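Local coordinates for protein arabinan endo-1,5-alpha-l-arabinosidase A (Cellvibrio cellulosa, PDB 1GYH) that cleaves the alpha-1,5-arabinofuranosyl bonds of linear arabinan, yielding almost exclusively arabinotriose, in the breakdown of plant cell walls, at residues A[13-22]-A[96-104]; A[144-155]-A[168-177]. All coordinates share one frame; numbering follows the deposited sequence. Where two conformers were deposited one is given.

Contact 1: residues A[13-22]-A[96-104]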
loop_
_atom_site.group_PDB
_atom_site.type_symbol
_atom_site.label_atom_id
_atom_site.label_comp_id
_atom_site.label_asym_id
_atom_site.label_seq_id
_atom_site.Cartn_x
_atom_site.Cartn_y
_atom_site.Cartn_z
ATOM N N THR A 13 -7.411 -9.661 -0.612
ATOM C CA THR A 13 -7.054 -11.074 -0.716
ATOM C C THR A 13 -8.293 -11.965 -0.788
ATOM O O THR A 13 -9.390 -11.533 -0.482
ATOM C CB THR A 13 -6.096 -11.470 0.429
ATOM O OG1 THR A 13 -5.262 -12.533 -0.019
ATOM C CG2 THR A 13 -6.800 -11.961 1.706
ATOM N N ARG A 14 -8.119 -13.218 -1.161
ATOM C CA ARG A 14 -9.228 -14.156 -1.232
ATOM C C ARG A 14 -8.923 -15.344 -0.333
ATOM O O ARG A 14 -7.815 -15.896 -0.379
ATOM C CB ARG A 14 -9.458 -14.645 -2.679
ATOM C CG ARG A 14 -10.638 -15.589 -2.838
ATOM C CD ARG A 14 -11.092 -16.004 -4.285
ATOM N NE ARG A 14 -12.569 -16.154 -4.370
ATOM C CZ ARG A 14 -13.263 -16.589 -5.449
ATOM N NH1 ARG A 14 -12.643 -16.963 -6.554
ATOM N NH2 ARG A 14 -14.588 -16.650 -5.414
ATOM N N GLU A 15 -9.912 -15.723 0.477
ATOM C CA GLU A 15 -9.888 -16.959 1.250
ATOM C C GLU A 15 -11.054 -17.819 0.833
ATOM O O GLU A 15 -12.219 -17.453 1.039
ATOM C CB GLU A 15 -10.002 -16.663 2.750
ATOM C CG GLU A 15 -9.954 -17.917 3.649
ATOM C CD GLU A 15 -10.116 -17.650 5.138
ATOM O OE1 GLU A 15 -10.679 -16.609 5.545
ATOM O OE2 GLU A 15 -9.653 -18.490 5.928
ATOM N N GLY A 16 -10.763 -18.996 0.273
ATOM C CA GLY A 16 -11.818 -19.841 -0.268
ATOM C C GLY A 16 -12.625 -19.078 -1.314
ATOM O O GLY A 16 -12.061 -18.559 -2.273
ATOM N N ASP A 17 -13.940 -18.986 -1.132
ATOM C CA ASP A 17 -14.766 -18.228 -2.105
ATOM C C ASP A 17 -15.150 -16.810 -1.648
ATOM O O ASP A 17 -16.034 -16.173 -2.260
ATOM C CB ASP A 17 -16.024 -18.983 -2.496
ATOM C CG ASP A 17 -16.997 -19.102 -1.353
ATOM O OD1 ASP A 17 -16.725 -18.567 -0.257
ATOM O OD2 ASP A 17 -18.061 -19.717 -1.435
ATOM N N THR A 18 -14.463 -16.309 -0.617
ATOM C CA THR A 18 -14.697 -14.960 -0.097
ATOM C C THR A 18 -13.524 -13.992 -0.259
ATOM O O THR A 18 -12.392 -14.316 0.052
ATOM C CB THR A 18 -15.119 -15.049 1.392
ATOM O OG1 THR A 18 -16.158 -16.021 1.548
ATOM C CG2 THR A 18 -15.767 -13.714 1.847
ATOM N N TRP A 19 -13.827 -12.818 -0.801
ATOM C CA TRP A 19 -12.900 -11.702 -0.957
ATOM C C TRP A 19 -12.912 -10.788 0.294
ATOM O O TRP A 19 -13.981 -10.539 0.894
ATOM C CB TRP A 19 -13.292 -10.872 -2.181
ATOM C CG TRP A 19 -13.340 -11.631 -3.479
ATOM C CD1 TRP A 19 -14.455 -12.157 -4.097
ATOM C CD2 TRP A 19 -12.243 -11.893 -4.340
ATOM N NE1 TRP A 19 -14.094 -12.758 -5.286
ATOM C CE2 TRP A 19 -12.746 -12.586 -5.472
ATOM C CE3 TRP A 19 -10.884 -11.592 -4.290
ATOM C CZ2 TRP A 19 -11.934 -13.024 -6.499
ATOM C CZ3 TRP A 19 -10.079 -12.011 -5.328
ATOM C CH2 TRP A 19 -10.602 -12.731 -6.415
ATOM N N TYR A 20 -11.730 -10.282 0.658
ATOM C CA TYR A 20 -11.583 -9.402 1.826
ATOM C C TYR A 20 -10.844 -8.158 1.404
ATOM O O TYR A 20 -9.880 -8.226 0.592
ATOM C CB TYR A 20 -10.868 -10.080 2.993
ATOM C CG TYR A 20 -11.717 -11.146 3.619
ATOM C CD1 TYR A 20 -11.731 -12.437 3.097
ATOM C CD2 TYR A 20 -12.570 -10.868 4.692
ATOM C CE1 TYR A 20 -12.526 -13.395 3.649
ATOM C CE2 TYR A 20 -13.384 -11.838 5.242
ATOM C CZ TYR A 20 -13.366 -13.097 4.725
ATOM O OH TYR A 20 -14.164 -14.072 5.233
ATOM N N LEU A 21 -11.292 -7.025 1.953
ATOM C CA LEU A 21 -10.763 -5.719 1.624
ATOM C C LEU A 21 -10.356 -5.003 2.939
ATOM O O LEU A 21 -11.099 -5.012 3.939
ATOM C CB LEU A 21 -11.819 -4.913 0.895
ATOM C CG LEU A 21 -11.670 -3.380 0.724
ATOM C CD1 LEU A 21 -10.563 -2.998 -0.272
ATOM C CD2 LEU A 21 -12.996 -2.784 0.267
ATOM N N PHE A 22 -9.165 -4.442 2.930
ATOM C CA PHE A 22 -8.560 -3.800 4.098
ATOM C C PHE A 22 -8.271 -2.352 3.752
ATOM O O PHE A 22 -7.683 -2.042 2.716
ATOM C CB PHE A 22 -7.263 -4.487 4.542
ATOM C CG PHE A 22 -7.392 -5.950 4.805
ATOM C CD1 PHE A 22 -7.569 -6.864 3.747
ATOM C CD2 PHE A 22 -7.362 -6.443 6.108
ATOM C CE1 PHE A 22 -7.668 -8.227 4.001
ATOM C CE2 PHE A 22 -7.515 -7.824 6.367
ATOM C CZ PHE A 22 -7.665 -8.716 5.306
ATOM N N VAL A 96 -1.363 -11.247 13.023
ATOM C CA VAL A 96 -1.559 -12.522 12.318
ATOM C C VAL A 96 -2.820 -13.215 12.769
ATOM O O VAL A 96 -3.158 -13.186 13.946
ATOM C CB VAL A 96 -0.353 -13.426 12.549
ATOM C CG1 VAL A 96 -0.413 -14.680 11.656
ATOM C CG2 VAL A 96 0.909 -12.664 12.231
ATOM N N ASN A 97 -3.519 -13.833 11.821
ATOM C CA ASN A 97 -4.737 -14.594 12.077
ATOM C C ASN A 97 -4.669 -15.928 11.280
ATOM O O ASN A 97 -4.042 -15.990 10.202
ATOM C CB ASN A 97 -5.935 -13.776 11.603
ATOM C CG ASN A 97 -7.234 -14.144 12.314
ATOM O OD1 ASN A 97 -7.455 -15.294 12.703
ATOM N ND2 ASN A 97 -8.113 -13.162 12.465
ATOM N N LYS A 98 -5.330 -16.948 11.800
ATOM C CA LYS A 98 -5.532 -18.225 11.093
ATOM C C LYS A 98 -6.587 -18.169 9.990
ATOM O O LYS A 98 -6.568 -18.995 9.079
ATOM C CB LYS A 98 -5.962 -19.322 12.071
ATOM C CG LYS A 98 -4.990 -19.672 13.215
ATOM C CD LYS A 98 -5.734 -20.461 14.311
ATOM C CE LYS A 98 -4.931 -20.874 15.551
ATOM N NZ LYS A 98 -5.788 -21.662 16.612
ATOM N N THR A 99 -7.512 -17.215 10.068
ATOM C CA THR A 99 -8.588 -17.099 9.093
ATOM C C THR A 99 -9.102 -15.667 9.025
ATOM O O THR A 99 -8.757 -14.859 9.868
ATOM C CB THR A 99 -9.712 -18.102 9.433
ATOM O OG1 THR A 99 -10.746 -18.049 8.444
ATOM C CG2 THR A 99 -10.406 -17.739 10.727
ATOM N N LEU A 100 -9.896 -15.349 8.011
ATOM C CA LEU A 100 -10.459 -14.001 7.835
ATOM C C LEU A 100 -11.976 -13.929 8.118
ATOM O O LEU A 100 -12.529 -12.844 8.136
ATOM C CB LEU A 100 -10.165 -13.480 6.426
ATOM C CG LEU A 100 -8.668 -13.241 6.100
ATOM C CD1 LEU A 100 -8.488 -12.579 4.743
ATOM C CD2 LEU A 100 -7.947 -12.409 7.204
ATOM N N ASN A 101 -12.626 -15.075 8.308
ATOM C CA ASN A 101 -14.048 -15.153 8.662
ATOM C C ASN A 101 -14.266 -14.931 10.176
ATOM O O ASN A 101 -13.931 -15.758 10.986
ATOM C CB ASN A 101 -14.633 -16.535 8.251
ATOM C CG ASN A 101 -16.112 -16.675 8.543
ATOM O OD1 ASN A 101 -16.765 -15.764 9.067
ATOM N ND2 ASN A 101 -16.658 -17.854 8.224
ATOM N N PRO A 102 -14.875 -13.831 10.555
ATOM C CA PRO A 102 -15.066 -13.535 11.992
ATOM C C PRO A 102 -16.008 -14.473 12.786
ATOM O O PRO A 102 -15.945 -14.487 14.021
ATOM C CB PRO A 102 -15.565 -12.068 11.971
ATOM C CG PRO A 102 -16.228 -11.895 10.608
ATOM C CD PRO A 102 -15.409 -12.777 9.667
ATOM N N ALA A 103 -16.851 -15.248 12.097
ATOM C CA ALA A 103 -17.704 -16.273 12.709
ATOM C C ALA A 103 -16.927 -17.554 12.972
ATOM O O ALA A 103 -17.371 -18.403 13.724
ATOM C CB ALA A 103 -18.942 -16.576 11.806
ATOM N N SER A 104 -15.738 -17.689 12.403
ATOM C CA SER A 104 -14.964 -18.911 12.594
ATOM C C SER A 104 -14.408 -19.113 14.022
ATOM O O SER A 104 -13.907 -18.173 14.642
ATOM C CB SER A 104 -13.824 -18.967 11.571
ATOM O OG SER A 104 -12.940 -20.025 11.867
#

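Contact 2: residues A[144-155]-A[168-177]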
loop_
_atom_site.group_PDB
_atom_site.type_symbol
_atom_site.label_atom_id
_atom_site.label_comp_id
_atom_site.label_asym_id
_atom_site.label_seq_id
_atom_site.Cartn_x
_atom_site.Cartn_y
_atom_site.Cartn_z
ATOM N N PHE A 144 8.670 -0.240 1.575
ATOM C CA PHE A 144 7.879 0.748 2.311
ATOM C C PHE A 144 8.411 2.148 2.040
ATOM O O PHE A 144 9.479 2.323 1.432
ATOM C CB PHE A 144 7.932 0.467 3.838
ATOM C CG PHE A 144 9.256 0.883 4.483
ATOM C CD1 PHE A 144 10.354 0.025 4.462
ATOM C CD2 PHE A 144 9.396 2.136 5.094
ATOM C CE1 PHE A 144 11.555 0.393 5.023
ATOM C CE2 PHE A 144 10.618 2.519 5.665
ATOM C CZ PHE A 144 11.686 1.665 5.640
ATOM N N GLY A 145 7.670 3.154 2.487
ATOM C CA GLY A 145 8.222 4.497 2.544
ATOM C C GLY A 145 7.299 5.611 2.087
ATOM O O GLY A 145 6.251 5.367 1.454
ATOM N N SER A 146 7.678 6.836 2.448
ATOM C CA SER A 146 6.895 8.057 2.128
ATOM C C SER A 146 7.734 9.277 2.438
ATOM O O SER A 146 8.179 9.434 3.578
ATOM C CB SER A 146 5.624 8.100 2.996
ATOM O OG SER A 146 4.862 9.301 2.783
ATOM N N PHE A 147 8.000 10.102 1.429
ATOM C CA PHE A 147 8.766 11.335 1.569
ATOM C C PHE A 147 10.184 11.064 2.139
ATOM O O PHE A 147 10.757 9.989 1.955
ATOM C CB PHE A 147 7.915 12.413 2.348
ATOM C CG PHE A 147 6.734 13.002 1.559
ATOM C CD1 PHE A 147 5.605 12.244 1.250
ATOM C CD2 PHE A 147 6.740 14.314 1.162
ATOM C CE1 PHE A 147 4.553 12.780 0.547
ATOM C CE2 PHE A 147 5.648 14.878 0.436
ATOM C CZ PHE A 147 4.572 14.131 0.151
ATOM N N TRP A 148 10.779 12.042 2.827
ATOM C CA TRP A 148 12.170 11.912 3.267
ATOM C C TRP A 148 13.059 11.383 2.113
ATOM O O TRP A 148 12.996 11.942 1.003
ATOM C CB TRP A 148 12.222 11.092 4.578
ATOM C CG TRP A 148 11.769 11.950 5.795
ATOM C CD1 TRP A 148 12.587 12.671 6.667
ATOM C CD2 TRP A 148 10.422 12.212 6.212
ATOM N NE1 TRP A 148 11.813 13.319 7.603
ATOM C CE2 TRP A 148 10.485 13.072 7.350
ATOM C CE3 TRP A 148 9.161 11.808 5.756
ATOM C CZ2 TRP A 148 9.338 13.522 8.016
ATOM C CZ3 TRP A 148 8.006 12.264 6.425
ATOM C CH2 TRP A 148 8.116 13.117 7.551
ATOM N N GLY A 149 13.895 10.385 2.375
ATOM C CA GLY A 149 14.848 9.833 1.403
ATOM C C GLY A 149 14.289 8.687 0.534
ATOM O O GLY A 149 15.062 7.903 -0.069
ATOM N N GLY A 150 12.966 8.592 0.481
ATOM C CA GLY A 150 12.234 7.736 -0.441
ATOM C C GLY A 150 11.869 6.317 0.002
ATOM O O GLY A 150 11.622 6.042 1.181
ATOM N N LEU A 151 11.881 5.399 -0.980
ATOM C CA LEU A 151 11.315 4.069 -0.814
ATOM C C LEU A 151 12.424 3.038 -0.675
ATOM O O LEU A 151 13.422 3.082 -1.383
ATOM C CB LEU A 151 10.370 3.743 -1.969
ATOM C CG LEU A 151 9.401 4.817 -2.418
ATOM C CD1 LEU A 151 8.436 4.312 -3.495
ATOM C CD2 LEU A 151 8.588 5.387 -1.191
ATOM N N LYS A 152 12.241 2.126 0.268
ATOM C CA LYS A 152 13.241 1.149 0.643
ATOM C C LYS A 152 12.702 -0.277 0.587
ATOM O O LYS A 152 11.497 -0.514 0.661
ATOM C CB LYS A 152 13.742 1.362 2.090
ATOM C CG LYS A 152 14.317 2.751 2.454
ATOM C CD LYS A 152 15.684 2.952 1.932
ATOM C CE LYS A 152 16.383 4.236 2.491
ATOM N NZ LYS A 152 17.658 4.452 1.741
ATOM N N LEU A 153 13.629 -1.216 0.481
ATOM C CA LEU A 153 13.348 -2.638 0.444
ATOM C C LEU A 153 14.288 -3.354 1.369
ATOM O O LEU A 153 15.483 -3.141 1.294
ATOM C CB LEU A 153 13.566 -3.172 -0.998
ATOM C CG LEU A 153 13.199 -4.625 -1.245
ATOM C CD1 LEU A 153 11.688 -4.767 -1.462
ATOM C CD2 LEU A 153 14.024 -5.270 -2.435
ATOM N N PHE A 154 13.799 -4.225 2.244
ATOM C CA PHE A 154 14.697 -4.987 3.092
ATOM C C PHE A 154 14.238 -6.406 3.242
ATOM O O PHE A 154 13.060 -6.700 3.109
ATOM C CB PHE A 154 14.944 -4.353 4.508
ATOM C CG PHE A 154 13.742 -4.364 5.412
ATOM C CD1 PHE A 154 12.826 -3.320 5.365
ATOM C CD2 PHE A 154 13.530 -5.392 6.319
ATOM C CE1 PHE A 154 11.701 -3.323 6.142
ATOM C CE2 PHE A 154 12.378 -5.382 7.150
ATOM C CZ PHE A 154 11.474 -4.339 7.045
ATOM N N LYS A 155 15.193 -7.278 3.531
ATOM C CA LYS A 155 14.888 -8.702 3.688
ATOM C C LYS A 155 14.260 -9.063 5.054
ATOM O O LYS A 155 14.747 -8.640 6.132
ATOM C CB LYS A 155 16.131 -9.528 3.409
ATOM C CG LYS A 155 15.847 -11.037 3.232
ATOM C CD LYS A 155 17.015 -11.706 2.440
ATOM C CE LYS A 155 18.051 -12.281 3.282
ATOM N NZ LYS A 155 19.215 -12.865 2.409
ATOM N N GLU A 168 19.814 -6.733 5.266
ATOM C CA GLU A 168 20.066 -6.376 3.867
ATOM C C GLU A 168 19.017 -5.427 3.337
ATOM O O GLU A 168 17.815 -5.767 3.260
ATOM C CB GLU A 168 20.085 -7.639 2.962
ATOM C CG GLU A 168 20.619 -7.375 1.549
ATOM C CD GLU A 168 20.578 -8.591 0.610
ATOM O OE1 GLU A 168 20.664 -9.746 1.123
ATOM O OE2 GLU A 168 20.462 -8.359 -0.637
ATOM N N TRP A 169 19.479 -4.247 2.917
ATOM C CA TRP A 169 18.629 -3.171 2.462
ATOM C C TRP A 169 19.004 -2.708 1.076
ATOM O O TRP A 169 20.163 -2.745 0.714
ATOM C CB TRP A 169 18.822 -1.944 3.404
ATOM C CG TRP A 169 18.122 -2.117 4.747
ATOM C CD1 TRP A 169 18.390 -3.069 5.685
ATOM C CD2 TRP A 169 17.015 -1.341 5.273
ATOM N NE1 TRP A 169 17.549 -2.916 6.759
ATOM C CE2 TRP A 169 16.688 -1.882 6.526
ATOM C CE3 TRP A 169 16.271 -0.256 4.803
ATOM C CZ2 TRP A 169 15.650 -1.374 7.329
ATOM C CZ3 TRP A 169 15.250 0.273 5.621
ATOM C CH2 TRP A 169 14.952 -0.290 6.850
ATOM N N HIS A 170 18.024 -2.169 0.373
ATOM C CA HIS A 170 18.185 -1.544 -0.929
ATOM C C HIS A 170 17.254 -0.345 -1.112
ATOM O O HIS A 170 16.034 -0.412 -0.836
ATOM C CB HIS A 170 17.904 -2.573 -2.100
ATOM C CG HIS A 170 18.744 -3.809 -2.018
ATOM N ND1 HIS A 170 20.024 -3.876 -2.537
ATOM C CD2 HIS A 170 18.521 -4.998 -1.413
ATOM C CE1 HIS A 170 20.553 -5.049 -2.242
ATOM N NE2 HIS A 170 19.652 -5.758 -1.586
ATOM N N SER A 171 17.793 0.748 -1.629
ATOM C CA SER A 171 16.946 1.840 -2.089
ATOM C C SER A 171 16.324 1.463 -3.447
ATOM O O SER A 171 17.024 0.908 -4.296
ATOM C CB SER A 171 17.748 3.135 -2.238
ATOM O OG SER A 171 18.308 3.531 -0.974
ATOM N N ILE A 172 15.051 1.751 -3.647
ATOM C CA ILE A 172 14.352 1.389 -4.889
ATOM C C ILE A 172 13.757 2.576 -5.645
ATOM O O ILE A 172 13.643 2.527 -6.861
ATOM C CB ILE A 172 13.312 0.219 -4.667
ATOM C CG1 ILE A 172 12.195 0.592 -3.659
ATOM C CG2 ILE A 172 14.072 -1.083 -4.274
ATOM C CD1 ILE A 172 11.052 -0.447 -3.458
ATOM N N ALA A 173 13.376 3.669 -4.949
ATOM C CA ALA A 173 12.915 4.864 -5.633
ATOM C C ALA A 173 13.140 6.079 -4.739
ATOM O O ALA A 173 12.979 5.973 -3.539
ATOM C CB ALA A 173 11.458 4.779 -6.002
ATOM N N LYS A 174 13.435 7.213 -5.362
ATOM C CA LYS A 174 13.794 8.454 -4.643
ATOM C C LYS A 174 13.486 9.661 -5.502
ATOM O O LYS A 174 13.547 9.591 -6.751
ATOM C CB LYS A 174 15.312 8.483 -4.320
ATOM C CG LYS A 174 15.887 7.400 -3.411
ATOM C CD LYS A 174 17.394 7.687 -3.221
ATOM C CE LYS A 174 18.320 6.519 -3.181
ATOM N NZ LYS A 174 19.788 6.965 -3.243
ATOM N N LEU A 175 13.160 10.790 -4.852
ATOM C CA LEU A 175 13.161 12.091 -5.495
ATOM C C LEU A 175 14.123 13.042 -4.725
ATOM O O LEU A 175 14.595 12.699 -3.641
ATOM C CB LEU A 175 11.774 12.671 -5.552
ATOM C CG LEU A 175 10.748 11.900 -6.396
ATOM C CD1 LEU A 175 9.313 12.392 -6.150
ATOM C CD2 LEU A 175 11.118 12.071 -7.863
ATOM N N GLU A 176 14.427 14.196 -5.326
ATOM C CA GLU A 176 15.553 15.036 -4.877
ATOM C C GLU A 176 15.310 15.526 -3.435
ATOM O O GLU A 176 14.184 15.828 -3.075
ATOM C CB GLU A 176 15.758 16.229 -5.807
ATOM C CG GLU A 176 16.971 17.122 -5.492
ATOM C CD GLU A 176 18.288 16.376 -5.539
ATOM O OE1 GLU A 176 18.836 16.217 -6.658
ATOM O OE2 GLU A 176 18.778 15.942 -4.463
ATOM N N ARG A 177 16.388 15.550 -2.658
ATOM C CA ARG A 177 16.471 16.133 -1.298
ATOM C C ARG A 177 17.926 16.313 -0.902
ATOM O O ARG A 177 18.763 15.396 -1.048
ATOM C CB ARG A 177 15.790 15.213 -0.272
ATOM C CG ARG A 177 15.794 15.786 1.187
ATOM C CD ARG A 177 15.719 14.725 2.287
ATOM N NE ARG A 177 15.664 15.277 3.653
ATOM C CZ ARG A 177 14.544 15.490 4.363
ATOM N NH1 ARG A 177 13.341 15.248 3.864
ATOM N NH2 ARG A 177 14.633 15.989 5.588
HETATM O O HOH W 1 13.598 10.927 -1.717
HETATM O O HOH W 2 12.344 14.615 1.114
HETATM O O HOH W 3 17.267 -7.525 6.677
HETATM O O HOH W 4 20.936 -11.116 3.150
#

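Contact 1: residues A[13-22]-A[96-104]
Two neighbouring blades of the five-bladed beta-propeller meet here. The hairpin of strands 11-15 and 18-23, closed by a type II' turn from Glu15 to Thr18, packs against the loop that leaves strand 90-97. Glu15 reaches across to the loop, and Leu100 packs on Tyr20, Thr13 and Phe22. The side chain of Glu15 is fully extended, with CG anti to the backbone N (chi1 -179°), and this carries its carboxylate to the loop. Both oxygens are used there, each on its syn side. Glu15 OE1 accepts from Leu100 N at 2.9 Å, and Glu15 OE2 from Thr99 OG1 at 2.8 Å. The two bonds fix the rotation of the carboxylate, one holding the backbone N-H of Leu100 and the other the Thr99 hydroxyl. Leu100 CB sits over the centre of the Tyr20 ring, 3.5 Å from its centroid, as a CH-pi contact. Further along the same side chain, Leu100 CD1 touches Tyr20 CD1 at 3.6 Å. It also meets Thr13 CG2, while Thr13 OG1 hydrogen-bonds Gln71 NE2. Phe76 of strand 75-82 touches both Glu15 and Leu100. The loop is shaped by two Asx turns, in which Asn97 OD1 accepts from Thr99 N and Asn101 OD1 from Ala103 N. At the inner end, Leu100 CD1 lies in the plane of the Phe22 ring, at its edge, 4.0 Å from Phe22 CZ.

Contact 2: residues A[144-155]-A[168-177]
Strand 169-173 pairs antiparallel with strand 151-155 as the outermost strand of a four-stranded propeller blade. Just before it, Glu168 O accepts from Lys155 N. The Glu168 carboxylate serves two partners: OE2 takes His170 NE2 on its anti lone pair, and OE1 makes a long salt bridge to Lys155 NZ (3.7 Å), with a water bridging the same two atoms. Lys155 NZ also hydrogen-bonds Gln139 OE1. Trp169 lies beside Phe154. Phe154 CB stands over the five-membered ring of Trp169, 3.6 Å from its centroid, and the Phe154 ring forms an offset stack with the six-membered ring, planes 19° apart. The Phe144 ring meets that same ring rim to rim, nearly perpendicular, with Phe144 CE1 3.7 Å from Trp169 CZ3. Trp169 NE1 hydrogen-bonds Gln167 OE1. His170 and Leu153 exchange two backbone hydrogen bonds. Ser171 OG receives Lys152 NZ at 2.9 Å; the lysine bends at chi2 (-77°) to get there. A beta bulge follows: Ile172 N donates to Leu151 O, and Ala173 O accepts from Leu151 N at 2.8 Å. Ile172 CG2 packs on Leu153 CB, and Ala173 CB on Leu151 CD1. Lys174 CG rests on Gly149 O. Beyond the strand, water links Leu175 N to Trp148 O, and a second water links Arg177 NH1 to that oxygen. The Arg177 guanidinium runs alongside the Trp148 ring, 16° from parallel, and NH1 also hydrogen-bonds Gln185 O. Ser146, just before the Phe147-Gly150 turn, is a probable substrate-binding residue; its OG hydrogen-bonds OE1 of Glu192, the probable proton donor. On one side Phe144, Phe154 and Trp169 meet strand 110-118 of one blade; on the other, Leu151 and Ala173 meet strand 191-199 of the next.

In the fold
The chain first forms the hairpin of strands 11-15 and 18-23, runs through strands 29-33 and 38-44, and then builds the blade of strands 63-72, 75-82 and 90-97. Contact 1 closes this long loop of 73 residues by joining the two blades. Strand 110-118 then completes that second blade, and the next sheet starts at 131-134. Contact 2 closes a short loop of 12 residues within that sheet. The contacts come in series and neither nests in nor crosses the other. The centres of contact 1 and contact 2 are about 31 Å apart, on opposite sides of the chain's centre. One is a seam between blades; the other completes a single blade.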